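Local coordinates for protein D-mannose isomerase (Marinomonas mediterranea, PDB 5X32) that reversibly isomerises D-mannose to D-fructose, and D-lyxose to D-xylulose less efficiently, but does not use D-glucose, at residues 4-8 with 334-338; 272-276 with 324-328; 289-293 with 361-365. One frame throughout, in Å; residues are numbered along the deposited sequence.

How the contacts relate
Contacts 1 and 2 are partly buried, the first a loop laid on a helix and the second a helix pair, whereas contact 3 lies at the surface between two loops. The first two adjoin: their centres are about 17 Å apart, the helices 311-328 and 331-347 that carry 324-328 and 334-338 follow each other in the chain, and Tyr334 packs on Tyr325. Contact 3 is separate, its nearest atoms about 9 Å from contact 1 and about 15 Å from contact 2. Chemistry follows place: contact 2 is wholly apolar, contact 1 mixes tyrosine hydroxyl bonds with aliphatic and ring packing as it fixes the N-terminal loop, and contact 3 relies on a lysine chain and one weak amide bond.

Contact 1: 4-8 with 334-338; sequences PAFDS and YKQYL
Tyr334 and Tyr337 both hold CG trans to the main-chain nitrogen (chi1 178° and 175°), and this common torsion sends the two rings from helix 331-347 to the turn at 4-8, one to Asp7 and the other to Phe6. The main polar link is the hydrogen bond from Tyr337 OH to Phe6 O, 2.7 Å long. Its donor stands 49° out of the carbonyl plane, so the hydroxyl reaches the oxygen from above that plane and not along a lone pair. The edge of the same ring packs on the two central residues of the turn: Tyr337 CE2 lies 4.1 Å from Phe6 CB and equally 4.1 Å from Asp7 CB. One helical turn back, Tyr334 OH gives a weak bond, 3.3 Å, to Asp7 OD2. The carboxylate meets this ring at its edge, with the two planes steeply inclined. Leu338 completes the contact by bringing CD2 to the edge of the Phe6 ring, 4.0 Å from Phe6 CD2, while Leu338 CG lies over one face of Tyr334. Trp341 of the same helix also meets the rings of both Phe6 and Tyr337. The segment 4-8 is itself ordered as a type I turn, Ala5 O accepting from Ser8 N at 3.0 Å and from Ser8 OG at 2.6 Å. That hydroxyl also caps Phe11 N, where Ser8 is the N-cap of helix 9-23. The N-terminal loop is thereby fitted to helix 331-347 just before the chain turns into its first helix. The chemistry implies a division of labour: a buried tyrosine satisfies a backbone carbonyl amid apolar packing, while the partly exposed carboxylate, held by a single weak phenol bond across the contact, probably adds less.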
# COMPACT_ATOMS: atom_id res chain seq x y z
N PRO A 4 -13.74 18.11 -11.27
CA PRO A 4 -14.49 17.85 -10.04
C PRO A 4 -13.82 18.50 -8.83
O PRO A 4 -12.63 18.85 -8.89
CB PRO A 4 -14.44 16.33 -9.90
CG PRO A 4 -13.89 15.80 -11.19
CD PRO A 4 -13.15 16.89 -11.85
N ALA A 5 -14.56 18.66 -7.74
CA ALA A 5 -13.98 19.18 -6.52
C ALA A 5 -13.25 18.03 -5.84
O ALA A 5 -13.86 17.24 -5.11
CB ALA A 5 -15.06 19.75 -5.62
N PHE A 6 -11.93 17.96 -6.04
CA PHE A 6 -11.17 16.80 -5.61
C PHE A 6 -11.05 16.74 -4.12
O PHE A 6 -10.76 15.68 -3.56
CB PHE A 6 -9.79 16.78 -6.24
CG PHE A 6 -9.80 16.65 -7.72
CD1 PHE A 6 -10.24 15.47 -8.31
CD2 PHE A 6 -9.37 17.69 -8.53
CE1 PHE A 6 -10.26 15.33 -9.69
CE2 PHE A 6 -9.38 17.56 -9.90
CZ PHE A 6 -9.83 16.37 -10.49
N ASP A 7 -11.31 17.88 -3.47
CA ASP A 7 -11.28 17.94 -2.01
C ASP A 7 -12.67 17.80 -1.36
O ASP A 7 -12.81 18.06 -0.16
CB ASP A 7 -10.60 19.23 -1.57
CG ASP A 7 -11.26 20.48 -2.14
OD1 ASP A 7 -11.66 20.45 -3.32
OD2 ASP A 7 -11.33 21.51 -1.43
N SER A 8 -13.68 17.38 -2.12
CA SER A 8 -15.04 17.24 -1.58
C SER A 8 -15.36 15.81 -1.14
O SER A 8 -14.90 14.84 -1.75
CB SER A 8 -16.09 17.73 -2.60
OG SER A 8 -16.12 16.95 -3.78
N TYR A 334 -1.88 22.04 -0.96
CA TYR A 334 -3.21 21.97 -1.55
C TYR A 334 -3.10 22.01 -3.06
O TYR A 334 -3.67 21.15 -3.76
CB TYR A 334 -4.08 23.12 -1.04
CG TYR A 334 -5.47 23.16 -1.64
CD1 TYR A 334 -6.46 22.28 -1.22
CD2 TYR A 334 -5.78 24.05 -2.66
CE1 TYR A 334 -7.74 22.31 -1.79
CE2 TYR A 334 -7.03 24.09 -3.24
CZ TYR A 334 -8.01 23.22 -2.80
OH TYR A 334 -9.27 23.26 -3.37
N LYS A 335 -2.34 22.98 -3.58
CA LYS A 335 -2.17 23.11 -5.02
C LYS A 335 -1.59 21.85 -5.64
O LYS A 335 -1.96 21.47 -6.76
CB LYS A 335 -1.31 24.30 -5.36
CG LYS A 335 -2.13 25.56 -5.52
CD LYS A 335 -1.30 26.76 -5.95
CE LYS A 335 -0.67 27.38 -4.75
NZ LYS A 335 -1.78 27.65 -3.79
N GLN A 336 -0.67 21.20 -4.92
CA GLN A 336 -0.03 20.00 -5.45
C GLN A 336 -0.97 18.80 -5.45
O GLN A 336 -0.91 17.95 -6.34
CB GLN A 336 1.24 19.70 -4.67
CG GLN A 336 2.39 20.57 -5.10
CD GLN A 336 3.55 20.51 -4.14
OE1 GLN A 336 3.36 20.34 -2.93
NE2 GLN A 336 4.76 20.61 -4.67
N TYR A 337 -1.81 18.75 -4.43
CA TYR A 337 -2.92 17.82 -4.34
C TYR A 337 -3.80 17.94 -5.59
O TYR A 337 -4.15 16.92 -6.24
CB TYR A 337 -3.70 18.10 -3.05
CG TYR A 337 -4.95 17.29 -2.89
CD1 TYR A 337 -4.88 15.99 -2.42
CD2 TYR A 337 -6.19 17.83 -3.15
CE1 TYR A 337 -6.02 15.22 -2.26
CE2 TYR A 337 -7.35 17.08 -2.99
CZ TYR A 337 -7.25 15.77 -2.55
OH TYR A 337 -8.38 15.00 -2.38
N LEU A 338 -4.15 19.18 -5.93
CA LEU A 338 -4.96 19.43 -7.13
C LEU A 338 -4.22 19.02 -8.40
O LEU A 338 -4.84 18.53 -9.34
CB LEU A 338 -5.39 20.89 -7.22
CG LEU A 338 -6.40 21.26 -6.13
CD1 LEU A 338 -6.85 22.69 -6.29
CD2 LEU A 338 -7.59 20.28 -6.10

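Contact 2: 272-276 with 324-328; sequences LPKAK and LYKAT
Two helices of the (alpha/alpha)6 barrel characteristic of this epimerase family, 271-286 and 311-328, pack here through Leu272, Ala275 and Lys276 on one and Leu324, Ala327 and Thr328 on the other. Their short segments are inclined at 137° between their N-to-C directions, closer to antiparallel than to parallel, with axes 11.1 Å apart. Leu272 does most at one end: its CD1 branch comes 3.6 Å from Ala327 CB and also touches the Thr328 methyl, CD2 reaching that methyl as well. At the other end Leu324 extends CD2 over the backbone of the opposite helix, 4.0 Å from Lys276 CA and 4.2 Å from Ala275 CB. To one side, the aliphatic part of Lys276 passes obliquely by Thr328, CE to CG2 at 4.0 Å. With chi1 at 63°, the threonine lies with OG1 between its own N and C, which turns CG2 outward to the neighbouring helix and the hydroxyl back to its own. There OG1 donates to Leu324 O at 2.7 Å, the donor tilted 32° from the carbonyl plane, and is hydrogen-bonded also to Asp330 N beyond the helix end. A valine in its place would probably leave Asp330 N without this partner and take from Leu324 O the hydroxyl bond that supplements the weak one from the backbone N at this position. Leu260 of helix 249-265 and Tyr333 of helix 331-347 join the packing at Leu324. Successive helices, inclined to each other and packed through small and branched side chains, form the wall of the family's (alpha/alpha)6 barrel.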
# COMPACT_ATOMS: atom_id res chain seq x y z
N LEU A 272 6.66 15.86 11.28
CA LEU A 272 6.21 16.82 10.28
C LEU A 272 7.35 17.41 9.45
O LEU A 272 7.22 17.49 8.24
CB LEU A 272 5.41 17.94 10.94
CG LEU A 272 4.84 18.95 9.95
CD1 LEU A 272 3.92 18.22 8.98
CD2 LEU A 272 4.05 20.01 10.70
N PRO A 273 8.47 17.83 10.08
CA PRO A 273 9.55 18.30 9.19
C PRO A 273 10.08 17.21 8.25
O PRO A 273 10.48 17.52 7.12
CB PRO A 273 10.64 18.74 10.17
CG PRO A 273 9.91 19.11 11.39
CD PRO A 273 8.73 18.20 11.48
N LYS A 274 10.13 15.96 8.70
CA LYS A 274 10.63 14.90 7.83
C LYS A 274 9.64 14.62 6.69
O LYS A 274 10.05 14.52 5.52
CB LYS A 274 10.94 13.64 8.63
CG LYS A 274 11.65 12.57 7.82
CD LYS A 274 13.02 13.04 7.30
CE LYS A 274 13.88 11.87 6.78
NZ LYS A 274 15.15 12.23 6.07
N ALA A 275 8.35 14.50 7.01
CA ALA A 275 7.30 14.36 6.00
C ALA A 275 7.40 15.50 4.97
O ALA A 275 7.33 15.29 3.74
CB ALA A 275 5.90 14.34 6.66
N LYS A 276 7.56 16.70 5.50
CA LYS A 276 7.63 17.89 4.69
C LYS A 276 8.84 17.78 3.75
O LYS A 276 8.74 18.01 2.54
CB LYS A 276 7.71 19.12 5.60
CG LYS A 276 7.10 20.33 5.01
CD LYS A 276 7.41 21.66 5.71
CE LYS A 276 6.77 21.83 7.07
NZ LYS A 276 6.80 23.30 7.42
N LEU A 324 -0.27 16.82 4.43
CA LEU A 324 0.68 17.90 4.58
C LEU A 324 -0.02 19.25 4.60
O LEU A 324 0.35 20.17 5.34
CB LEU A 324 1.68 17.85 3.43
CG LEU A 324 2.82 16.90 3.71
CD1 LEU A 324 3.66 16.85 2.47
CD2 LEU A 324 3.64 17.41 4.91
N TYR A 325 -1.08 19.34 3.80
CA TYR A 325 -1.80 20.59 3.72
C TYR A 325 -2.60 20.78 5.00
O TYR A 325 -2.69 21.90 5.51
CB TYR A 325 -2.69 20.63 2.48
CG TYR A 325 -3.66 21.78 2.51
CD1 TYR A 325 -3.20 23.10 2.50
CD2 TYR A 325 -5.02 21.56 2.62
CE1 TYR A 325 -4.09 24.16 2.57
CE2 TYR A 325 -5.90 22.60 2.68
CZ TYR A 325 -5.44 23.90 2.66
OH TYR A 325 -6.35 24.94 2.72
N LYS A 326 -3.16 19.70 5.55
CA LYS A 326 -3.88 19.85 6.82
C LYS A 326 -2.92 20.22 7.95
O LYS A 326 -3.25 21.02 8.82
CB LYS A 326 -4.66 18.59 7.19
CG LYS A 326 -5.67 18.15 6.16
CD LYS A 326 -6.72 19.22 5.91
CE LYS A 326 -7.66 19.39 7.09
NZ LYS A 326 -8.65 20.48 6.80
N ALA A 327 -1.73 19.63 7.92
CA ALA A 327 -0.73 19.82 8.97
C ALA A 327 -0.11 21.21 8.97
O ALA A 327 0.21 21.75 10.02
CB ALA A 327 0.37 18.79 8.81
N THR A 328 -0.00 21.83 7.80
CA THR A 328 0.79 23.04 7.70
C THR A 328 -0.02 24.25 7.27
O THR A 328 0.35 25.39 7.57
CB THR A 328 1.94 22.85 6.70
OG1 THR A 328 1.39 22.61 5.40
CG2 THR A 328 2.79 21.66 7.10

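Contact 3: 289-293 with 361-365; sequences TKKGG and DENNA
Lys291 lies alongside the turn within 361-365, meeting Asn364 first and then Glu362 and Asn363. Its CB lies 3.6 Å from Asn364 ND2, the amide that also makes a weak bond to the carbonyl of the same lysine. From there the chain leaves with CG opposite the carbonyl carbon (chi1 -62°) and runs out along the turn. CD reaches it, 3.6 Å from Glu362 O and 3.9 Å from Asn363 CA, a packing of methylene against peptide. CE continues past Asn363, with OD1 of that side chain 4.2 Å away. A bend at chi4, -50°, then takes NZ to a greater distance from Asn363 CA than CE has, so the lysine touches the turn by its carbons and not by its charge. The surface it touches is a type I turn, Asn364 N bonding to Asp361 O at 2.9 Å. Asn364, its fourth residue, has positive phi, and Asp361 N bonds to Ala365 O at 2.9 Å, the pattern of a type I turn with a G1 bulge. The turn continues from strand 359-360, an outer strand of a three-stranded antiparallel sheet, while 289-293 links helix 271-286 to strand 297-298, the other outer strand. Asp361 braces it from within: OD1 accepts from Ala365 N at 2.7 Å, approached from above the carboxylate plane, and more weakly from Asn363 N. Glu362 O, besides meeting the lysine methylene, is hydrogen-bonded to Lys309 NZ from the central strand 304-310. Across the contact, the polar link is the bond from Asn364 ND2 to Lys291 O, weak at 3.3 Å with an N-H...O angle of 147°. Phe343 and His347 of helix 331-347 also touch the Asn364 side chain.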
# COMPACT_ATOMS: atom_id res chain seq x y z
N THR A 289 7.08 18.13 -15.52
CA THR A 289 6.60 19.50 -15.70
C THR A 289 5.97 19.80 -17.06
O THR A 289 5.31 20.83 -17.22
CB THR A 289 7.73 20.52 -15.51
OG1 THR A 289 8.88 20.09 -16.25
CG2 THR A 289 8.08 20.65 -14.04
N LYS A 290 6.18 18.92 -18.04
CA LYS A 290 5.61 19.12 -19.37
C LYS A 290 4.29 18.36 -19.58
O LYS A 290 3.30 18.93 -20.03
CB LYS A 290 6.63 18.68 -20.43
CG LYS A 290 7.84 19.62 -20.58
CD LYS A 290 7.54 21.04 -20.06
CE LYS A 290 8.81 21.82 -19.69
NZ LYS A 290 9.51 21.27 -18.49
N LYS A 291 4.27 17.08 -19.21
CA LYS A 291 3.11 16.25 -19.45
C LYS A 291 2.35 15.85 -18.18
O LYS A 291 1.26 15.25 -18.27
CB LYS A 291 3.52 15.01 -20.25
CG LYS A 291 4.09 15.35 -21.63
CD LYS A 291 4.47 14.11 -22.43
CE LYS A 291 4.32 14.35 -23.93
NZ LYS A 291 2.98 14.93 -24.28
N GLY A 292 2.92 16.17 -17.01
CA GLY A 292 2.27 15.89 -15.73
C GLY A 292 2.61 14.56 -15.05
O GLY A 292 3.16 13.67 -15.68
N GLY A 293 2.30 14.47 -13.76
CA GLY A 293 2.42 13.23 -13.02
C GLY A 293 3.83 12.95 -12.51
O GLY A 293 4.79 13.50 -13.02
N ASP A 361 3.27 5.31 -20.07
CA ASP A 361 4.65 5.68 -20.40
C ASP A 361 4.90 7.19 -20.21
O ASP A 361 3.98 7.93 -19.83
CB ASP A 361 4.99 5.24 -21.84
CG ASP A 361 4.16 5.99 -22.91
OD1 ASP A 361 3.45 6.98 -22.59
OD2 ASP A 361 4.22 5.56 -24.10
N GLU A 362 6.12 7.64 -20.52
CA GLU A 362 6.46 9.07 -20.67
C GLU A 362 5.34 9.95 -21.18
O GLU A 362 5.08 11.02 -20.63
CB GLU A 362 7.65 9.24 -21.61
CG GLU A 362 8.95 8.94 -20.94
CD GLU A 362 10.15 9.00 -21.87
OE1 GLU A 362 10.02 8.61 -23.05
OE2 GLU A 362 11.23 9.44 -21.41
N ASN A 363 4.68 9.48 -22.23
CA ASN A 363 3.75 10.30 -22.99
C ASN A 363 2.31 10.09 -22.58
O ASN A 363 1.40 10.49 -23.29
CB ASN A 363 3.94 10.00 -24.47
CG ASN A 363 5.40 9.76 -24.83
OD1 ASN A 363 6.23 10.68 -24.81
ND2 ASN A 363 5.73 8.50 -25.13
N ASN A 364 2.14 9.43 -21.44
CA ASN A 364 0.82 9.15 -20.87
C ASN A 364 0.02 8.15 -21.71
O ASN A 364 -1.21 8.10 -21.64
CB ASN A 364 0.03 10.45 -20.69
CG ASN A 364 0.86 11.55 -20.00
OD1 ASN A 364 1.69 11.26 -19.14
ND2 ASN A 364 0.64 12.80 -20.40
N ALA A 365 0.73 7.31 -22.45
CA ALA A 365 0.10 6.23 -23.21
C ALA A 365 0.08 4.95 -22.40
O ALA A 365 1.08 4.61 -21.77
CB ALA A 365 0.82 6.01 -24.50